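Local atomic coordinates of histidine kinase (Methanosarcina mazei, PDB entry 3LI9), a protein that probably senses an extracellular signal through the Cache-type domain described here and relays it to an intracellular module that phosphorylates protein histidine. Residues A44-A48 with S155-K159; Y50-R55 with F84-D88; M193-T197 with D229-G233. All coordinates share one frame; numbering follows the deposited sequence.

Contacts 1 and 2 lie toward one end of an elongated Cache domain; contact 3 lies nearer its middle, in the part with the four-stranded sheet. The first two have centres 13 Å apart, and K159 NZ packs 3.5 Å from F84 O. Contact 1 joins the end of helix 13-48 to a sheet strand, and contact 2 ties the loop between helix 13-48 and helix 55-67 to the loop following strand 74-79. Contact 3 joins the end of helix 221-231 to edge strand 190-194 and the residues just after it. Its centre is 29 Å from that of contact 1 and 39 Å from that of contact 2; contacts 2 and 3 lie on opposite sides of the chain's centre.

Contact 1 (A44-A48 with S155-K159); sequences ACTMA and SPIFK
I157 reaches helix residues A44, M47 and A48 because its chi1 of -64° sets CG2 anti to the backbone N and CG1 anti to the carbonyl carbon, while a chi2 of 174° extends CD1 away from its backbone. Each branch then finds a different helix residue. CG1 lies 4.0 Å from A44 CB, CD1 is 4.0 Å from M47 CB, and CG2 packs at 3.8 Å against A48 CA. M47, a selenomethionine, offers just its base here. Its chain turns away at the bent chi2 and chi3, toward L77 and Y79 of strand 74-79.

The two alanines meet the strand backbone closely. A44 CB sits 3.6 Å from P156 O, and A48 CB comes within 3.2 Å of F158 O. K159 lays its CG 3.6 Å from A48 O; its chain bends at chi3, and NZ bonds to A83 O. A water that donates to M47 O accepts from K159 NZ at 3.3 Å, bridging helix and strand. S155 gives its OG to D137 OD1 in a hydrogen bond and turns CB to A44.

The segment axes approach to 7.1 Å and run nearly parallel, 20° apart, which lets A44 and A48, one helical turn apart, keep step with alternate strand residues. Strand 148-159 is meanwhile paired with strand 162-172, through S155 with A167 and I157 with A164 and G165. This is the packing of a long N-terminal helix on a central antiparallel sheet that marks the PDC (Cache) fold.

Contact 2 (Y50-R55 with F84-D88); sequences YGSQDR and FDGRD
R55, at the start of helix 55-67, is bound to D85 and D88 in a salt-bridge network built around an Asx turn at D85. Beyond CB the chain of R55 is extended as far as NE. CG packs 3.5 Å from F84 CE2, and CD lies 3.8 Å from D85 OD2; the R55 and F84 side chains run antiparallel past each other, guanidinium and ring planes nearly perpendicular. NE then donates to D85 OD2 at 2.9 Å, nearly straight at 169°. NH2 serves two carboxylates: D85 OD1 at 2.9 Å (172°), and D88 OD1 at 2.8 Å, a more bent bond met on the anti side. The side-on grip on D85 restricts rotation of the guanidinium. All three acceptors lie near its plane, but the D85 carboxylate is tilted 37° to it, OD2 being met from above its own plane and OD1 on the syn side but well out of plane. NH1 is taken up by G101 O and H97 NE2.

F84 also meets Y50 rim to rim, Y50 CE2 to F84 CZ being 3.7 Å. Y79 and F103 add further aromatic contacts to F84. Q53, which closes a type I beta turn begun at Y50, places its CG 3.3 Å from F84 O, and a water links Y50 O to that same carbonyl. D54 holds the N-cap position of helix 55-67, its OD1 accepting from E57 N. Within the Asx turn, R87 N donates at 2.9 Å to D85 OD1, reaching it from the carboxylate face opposite to the one used by R55 NH2.

Contact 3 (M193-T197 with D229-G233); sequences MVSNT and DIREG
V194 and N196 lie against I230 and R231 where helix 221-231 ends in a Schellman motif, beside strand 190-194 of the smaller, four-stranded sheet of this Cache domain. The apolar part of the contact is modest. V194 CG2 is 4.0 Å from I230 CD1, the two side chains crossing at about a right angle, and S262 of the adjacent strand 261-268 and Y253 of strand 248-256 also touch I230. I230 CG2 meets V194 CG2 as well as backbone, lying 3.7 Å from S195 O. At the outer margin T197 CG2 is 4.4 Å from R231 CD, a loose contact.

The polar part centres on N196. With its CG anti to the backbone N (chi1 -177°), the amide is carried toward the last helical turn and faces the carbonyls of I230 and R231 and the R231 guanidinium. The amide and guanidinium planes stand 77° apart, so these flat groups are not stacked. R231 turns back at chi2, which brings its guanidinium to the amide. The backbone of N196 takes part as well: R231 CA is 3.3 Å from N196 O, with an angle of 142° at the hydrogen, the geometry of a CA-H...O contact.

Backbone and outside bonds fix the two partners. S195 OG and T197 OG1 both bond to E141 OE1, a residue between two short strands of the larger sheet, so the turn that meets the helix is also joined to the other half of the domain. At the helix end the chain leaves helical conformation at G233, whose phi is positive, and G233 N donates back to I230 O at 3.0 Å.

Contact 1 (A44-A48 with S155-K159)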
loop_
_atom_site.group_PDB
_atom_site.type_symbol
_atom_site.label_atom_id
_atom_site.label_comp_id
_atom_site.label_asym_id
_atom_site.label_seq_id
_atom_site.Cartn_x
_atom_site.Cartn_y
_atom_site.Cartn_z
ATOM N N ALA A 44 2.192 -16.896 -0.665
ATOM C CA ALA A 44 2.175 -17.450 0.709
ATOM C C ALA A 44 1.551 -18.853 0.754
ATOM O O ALA A 44 2.173 -19.766 1.391
ATOM C CB ALA A 44 1.463 -16.482 1.714
ATOM N N CYS A 45 0.470 -19.071 -0.016
ATOM C CA CYS A 45 -0.216 -20.452 -0.068
ATOM C C CYS A 45 0.792 -21.461 -0.600
ATOM O O CYS A 45 0.898 -22.584 -0.102
ATOM C CB CYS A 45 -1.411 -20.441 -1.023
ATOM S SG CYS A 45 -2.787 -19.575 -0.418
ATOM N N THR A 46 1.459 -21.078 -1.684
ATOM C CA THR A 46 2.388 -21.961 -2.343
ATOM C C THR A 46 3.521 -22.294 -1.376
ATOM O O THR A 46 3.877 -23.469 -1.239
ATOM C CB THR A 46 2.937 -21.304 -3.566
ATOM O OG1 THR A 46 1.796 -20.982 -4.404
ATOM C CG2 THR A 46 3.896 -22.213 -4.291
HETATM N N MSE A 47 4.172 -21.271 -0.818
HETATM C CA MSE A 47 5.272 -21.539 0.100
HETATM C C MSE A 47 4.866 -22.347 1.302
HETATM O O MSE A 47 5.725 -23.121 1.826
HETATM C CB MSE A 47 5.909 -20.272 0.559
HETATM C CG MSE A 47 6.660 -19.486 -0.514
HETATM SE SE MSE A 47 8.274 -20.673 -1.081
HETATM C CE MSE A 47 7.404 -20.926 -2.481
ATOM N N ALA A 48 3.650 -22.210 1.773
ATOM C CA ALA A 48 3.145 -23.007 2.890
ATOM C C ALA A 48 3.191 -24.510 2.579
ATOM O O ALA A 48 3.306 -25.301 3.495
ATOM C CB ALA A 48 1.709 -22.557 3.335
ATOM N N SER A 155 1.626 -11.321 3.425
ATOM C CA SER A 155 0.704 -12.419 3.856
ATOM C C SER A 155 1.466 -13.464 4.627
ATOM O O SER A 155 2.594 -13.812 4.292
ATOM C CB SER A 155 0.126 -13.168 2.633
ATOM O OG SER A 155 -0.750 -12.367 1.898
ATOM N N PRO A 156 0.871 -13.932 5.741
ATOM C CA PRO A 156 1.532 -14.928 6.528
ATOM C C PRO A 156 1.558 -16.308 5.849
ATOM O O PRO A 156 0.581 -16.697 5.208
ATOM C CB PRO A 156 0.681 -14.947 7.852
ATOM C CG PRO A 156 -0.719 -14.567 7.370
ATOM C CD PRO A 156 -0.437 -13.492 6.308
ATOM N N ILE A 157 2.649 -17.046 6.089
ATOM C CA ILE A 157 2.883 -18.432 5.590
ATOM C C ILE A 157 2.669 -19.318 6.803
ATOM O O ILE A 157 3.391 -19.172 7.812
ATOM C CB ILE A 157 4.297 -18.616 5.174
ATOM C CG1 ILE A 157 4.592 -17.659 3.953
ATOM C CG2 ILE A 157 4.531 -20.051 4.748
ATOM C CD1 ILE A 157 6.190 -17.676 3.535
ATOM N N PHE A 158 1.651 -20.152 6.740
ATOM C CA PHE A 158 1.335 -21.046 7.920
ATOM C C PHE A 158 1.665 -22.439 7.509
ATOM O O PHE A 158 1.099 -22.953 6.498
ATOM C CB PHE A 158 -0.136 -20.949 8.292
ATOM C CG PHE A 158 -0.482 -19.710 8.990
ATOM C CD1 PHE A 158 -0.222 -19.619 10.366
ATOM C CD2 PHE A 158 -1.127 -18.654 8.352
ATOM C CE1 PHE A 158 -0.567 -18.428 11.123
ATOM C CE2 PHE A 158 -1.483 -17.471 9.115
ATOM C CZ PHE A 158 -1.131 -17.369 10.479
ATOM N N LYS A 159 2.553 -23.081 8.266
ATOM C CA LYS A 159 2.997 -24.478 8.006
ATOM C C LYS A 159 2.737 -25.246 9.308
ATOM O O LYS A 159 3.090 -24.751 10.401
ATOM C CB LYS A 159 4.505 -24.509 7.715
ATOM C CG LYS A 159 4.864 -23.899 6.386
ATOM C CD LYS A 159 6.396 -23.655 6.246
ATOM C CE LYS A 159 7.072 -24.902 5.862
ATOM N NZ LYS A 159 8.491 -24.598 5.470
HETATM O O HOH W 1 8.018 -22.705 2.851
#

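Contact 2 (Y50-R55 with F84-D88)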
loop_
_atom_site.group_PDB
_atom_site.type_symbol
_atom_site.label_atom_id
_atom_site.label_comp_id
_atom_site.label_asym_id
_atom_site.label_seq_id
_atom_site.Cartn_x
_atom_site.Cartn_y
_atom_site.Cartn_z
ATOM N N TYR A 50 5.431 -25.848 0.263
ATOM C CA TYR A 50 6.697 -26.108 -0.382
ATOM C C TYR A 50 7.680 -26.905 0.490
ATOM O O TYR A 50 8.624 -26.375 1.081
ATOM C CB TYR A 50 7.352 -24.762 -0.694
ATOM C CG TYR A 50 8.470 -24.802 -1.665
ATOM C CD1 TYR A 50 8.298 -25.352 -2.936
ATOM C CD2 TYR A 50 9.735 -24.275 -1.328
ATOM C CE1 TYR A 50 9.368 -25.330 -3.866
ATOM C CE2 TYR A 50 10.744 -24.228 -2.241
ATOM C CZ TYR A 50 10.566 -24.750 -3.493
ATOM O OH TYR A 50 11.600 -24.681 -4.394
ATOM N N GLY A 51 7.571 -28.212 0.396
ATOM C CA GLY A 51 8.484 -29.093 1.180
ATOM C C GLY A 51 9.793 -29.382 0.470
ATOM O O GLY A 51 10.646 -30.026 1.062
ATOM N N SER A 52 9.946 -28.958 -0.803
ATOM C CA SER A 52 11.177 -29.171 -1.534
ATOM C C SER A 52 12.358 -28.431 -0.922
ATOM O O SER A 52 13.500 -28.805 -1.161
ATOM C CB SER A 52 11.056 -28.801 -3.021
ATOM O OG SER A 52 10.141 -29.741 -3.612
ATOM N N GLN A 53 12.045 -27.329 -0.260
ATOM C CA GLN A 53 13.018 -26.716 0.601
ATOM C C GLN A 53 14.280 -26.316 -0.175
ATOM O O GLN A 53 15.381 -26.451 0.310
ATOM C CB GLN A 53 13.306 -27.674 1.799
ATOM C CG GLN A 53 12.135 -27.671 2.718
ATOM C CD GLN A 53 12.269 -28.691 3.834
ATOM O OE1 GLN A 53 11.339 -28.847 4.621
ATOM N NE2 GLN A 53 13.423 -29.389 3.903
ATOM N N ASP A 54 14.090 -25.765 -1.384
ATOM C CA ASP A 54 15.227 -25.468 -2.295
ATOM C C ASP A 54 15.331 -23.928 -2.344
ATOM O O ASP A 54 14.423 -23.255 -2.894
ATOM C CB ASP A 54 14.921 -26.067 -3.679
ATOM C CG ASP A 54 16.030 -25.847 -4.702
ATOM O OD1 ASP A 54 16.766 -24.834 -4.633
ATOM O OD2 ASP A 54 16.132 -26.607 -5.732
ATOM N N ARG A 55 16.361 -23.375 -1.689
ATOM C CA ARG A 55 16.404 -21.886 -1.585
ATOM C C ARG A 55 16.628 -21.247 -2.907
ATOM O O ARG A 55 16.000 -20.162 -3.183
ATOM C CB ARG A 55 17.512 -21.419 -0.581
ATOM C CG ARG A 55 17.123 -21.812 0.827
ATOM C CD ARG A 55 18.163 -21.240 1.878
ATOM N NE ARG A 55 17.829 -21.744 3.240
ATOM C CZ ARG A 55 17.977 -21.039 4.364
ATOM N NH1 ARG A 55 18.339 -19.742 4.317
ATOM N NH2 ARG A 55 17.710 -21.603 5.559
ATOM N N PHE A 84 12.098 -22.508 7.005
ATOM C CA PHE A 84 12.020 -22.844 5.605
ATOM C C PHE A 84 12.494 -24.272 5.367
ATOM O O PHE A 84 11.853 -25.026 4.620
ATOM C CB PHE A 84 12.917 -21.906 4.743
ATOM C CG PHE A 84 12.876 -22.247 3.267
ATOM C CD1 PHE A 84 11.696 -21.926 2.523
ATOM C CD2 PHE A 84 13.956 -22.799 2.624
ATOM C CE1 PHE A 84 11.622 -22.268 1.179
ATOM C CE2 PHE A 84 13.950 -23.115 1.253
ATOM C CZ PHE A 84 12.768 -22.815 0.530
ATOM N N ASP A 85 13.629 -24.636 5.991
ATOM C CA ASP A 85 14.305 -25.887 5.661
ATOM C C ASP A 85 15.131 -26.521 6.775
ATOM O O ASP A 85 15.812 -27.486 6.528
ATOM C CB ASP A 85 15.161 -25.737 4.400
ATOM C CG ASP A 85 16.351 -24.719 4.570
ATOM O OD1 ASP A 85 16.578 -24.233 5.678
ATOM O OD2 ASP A 85 17.107 -24.512 3.589
ATOM N N GLY A 86 15.066 -25.965 7.970
ATOM C CA GLY A 86 15.808 -26.469 9.125
ATOM C C GLY A 86 17.315 -26.281 8.984
ATOM O O GLY A 86 18.083 -26.869 9.785
ATOM N N ARG A 87 17.766 -25.457 8.018
ATOM C CA ARG A 87 19.216 -25.418 7.678
ATOM C C ARG A 87 19.836 -23.997 7.610
ATOM O O ARG A 87 20.735 -23.766 6.831
ATOM C CB ARG A 87 19.477 -26.155 6.370
ATOM C CG ARG A 87 19.225 -27.726 6.482
ATOM C CD ARG A 87 19.949 -28.494 5.354
ATOM N NE ARG A 87 19.798 -27.865 4.037
ATOM C CZ ARG A 87 20.783 -27.299 3.304
ATOM N NH1 ARG A 87 22.045 -27.256 3.727
ATOM N NH2 ARG A 87 20.501 -26.747 2.124
ATOM N N ASP A 88 19.377 -23.120 8.459
ATOM C CA ASP A 88 19.854 -21.734 8.466
ATOM C C ASP A 88 21.356 -21.740 8.669
ATOM O O ASP A 88 22.056 -20.876 8.202
ATOM C CB ASP A 88 19.210 -20.894 9.561
ATOM C CG ASP A 88 17.771 -20.514 9.286
ATOM O OD1 ASP A 88 17.225 -20.909 8.251
ATOM O OD2 ASP A 88 17.155 -19.900 10.124
HETATM O O HOH W 2 9.767 -24.771 2.820
#

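Contact 3 (M193-T197 with D229-G233)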
loop_
_atom_site.group_PDB
_atom_site.type_symbol
_atom_site.label_atom_id
_atom_site.label_comp_id
_atom_site.label_asym_id
_atom_site.label_seq_id
_atom_site.Cartn_x
_atom_site.Cartn_y
_atom_site.Cartn_z
HETATM N N MSE A 193 -5.733 11.004 -3.553
HETATM C CA MSE A 193 -5.954 9.803 -2.757
HETATM C C MSE A 193 -5.207 9.958 -1.457
HETATM O O MSE A 193 -4.150 10.606 -1.421
HETATM C CB MSE A 193 -5.409 8.539 -3.481
HETATM C CG MSE A 193 -6.260 8.177 -4.571
HETATM SE SE MSE A 193 -7.321 6.571 -3.932
HETATM C CE MSE A 193 -5.812 5.607 -4.363
ATOM N N VAL A 194 -5.737 9.363 -0.387
ATOM C CA VAL A 194 -5.029 9.308 0.896
ATOM C C VAL A 194 -4.953 7.890 1.428
ATOM O O VAL A 194 -5.781 7.033 1.041
ATOM C CB VAL A 194 -5.636 10.253 2.001
ATOM C CG1 VAL A 194 -5.610 11.754 1.492
ATOM C CG2 VAL A 194 -7.074 9.855 2.330
ATOM N N SER A 195 -4.022 7.667 2.335
ATOM C CA SER A 195 -3.942 6.362 2.978
ATOM C C SER A 195 -5.010 6.282 4.142
ATOM O O SER A 195 -5.755 7.252 4.397
ATOM C CB SER A 195 -2.546 6.168 3.565
ATOM O OG SER A 195 -2.410 7.051 4.681
ATOM N N ASN A 196 -5.020 5.152 4.824
ATOM C CA ASN A 196 -5.988 4.942 5.886
ATOM C C ASN A 196 -5.769 5.978 7.029
ATOM O O ASN A 196 -6.737 6.427 7.660
ATOM C CB ASN A 196 -5.845 3.549 6.467
ATOM C CG ASN A 196 -6.902 3.285 7.533
ATOM O OD1 ASN A 196 -8.120 3.329 7.244
ATOM N ND2 ASN A 196 -6.457 3.046 8.704
ATOM N N THR A 197 -4.530 6.397 7.233
ATOM C CA THR A 197 -4.272 7.428 8.272
ATOM C C THR A 197 -4.250 8.825 7.668
ATOM O O THR A 197 -3.837 9.762 8.329
ATOM C CB THR A 197 -2.952 7.167 9.032
ATOM O OG1 THR A 197 -1.824 7.154 8.103
ATOM C CG2 THR A 197 -3.007 5.808 9.785
ATOM N N ASP A 229 -13.344 9.660 9.666
ATOM C CA ASP A 229 -14.197 8.766 8.830
ATOM C C ASP A 229 -13.354 7.870 7.922
ATOM O O ASP A 229 -13.562 6.658 7.853
ATOM C CB ASP A 229 -15.111 9.569 7.964
ATOM C CG ASP A 229 -16.355 10.133 8.763
ATOM O OD1 ASP A 229 -16.441 9.842 9.974
ATOM O OD2 ASP A 229 -17.188 10.791 8.125
ATOM N N ILE A 230 -12.404 8.506 7.221
ATOM C CA ILE A 230 -11.465 7.688 6.405
ATOM C C ILE A 230 -10.720 6.585 7.160
ATOM O O ILE A 230 -10.506 5.475 6.661
ATOM C CB ILE A 230 -10.481 8.721 5.747
ATOM C CG1 ILE A 230 -11.246 9.456 4.665
ATOM C CG2 ILE A 230 -9.236 8.028 5.212
ATOM C CD1 ILE A 230 -10.554 10.765 4.108
ATOM N N ARG A 231 -10.256 6.890 8.382
ATOM C CA ARG A 231 -9.556 5.944 9.222
ATOM C C ARG A 231 -10.459 4.697 9.486
ATOM O O ARG A 231 -9.943 3.539 9.487
ATOM C CB ARG A 231 -9.189 6.644 10.535
ATOM C CG ARG A 231 -8.505 5.774 11.536
ATOM C CD ARG A 231 -7.130 5.340 11.130
ATOM N NE ARG A 231 -6.620 4.497 12.192
ATOM C CZ ARG A 231 -6.776 3.174 12.279
ATOM N NH1 ARG A 231 -7.358 2.467 11.311
ATOM N NH2 ARG A 231 -6.280 2.537 13.325
ATOM N N GLU A 232 -11.756 4.928 9.602
ATOM C CA GLU A 232 -12.715 3.839 9.844
ATOM C C GLU A 232 -13.274 3.207 8.556
ATOM O O GLU A 232 -14.175 2.359 8.614
ATOM C CB GLU A 232 -13.909 4.373 10.682
ATOM C CG GLU A 232 -13.500 4.848 12.070
ATOM C CD GLU A 232 -14.668 5.478 12.862
ATOM O OE1 GLU A 232 -15.239 6.523 12.444
ATOM O OE2 GLU A 232 -15.027 4.926 13.922
ATOM N N GLY A 233 -12.798 3.647 7.394
ATOM C CA GLY A 233 -13.332 3.163 6.126
ATOM C C GLY A 233 -14.746 3.547 5.750
ATOM O O GLY A 233 -15.447 2.774 5.074
#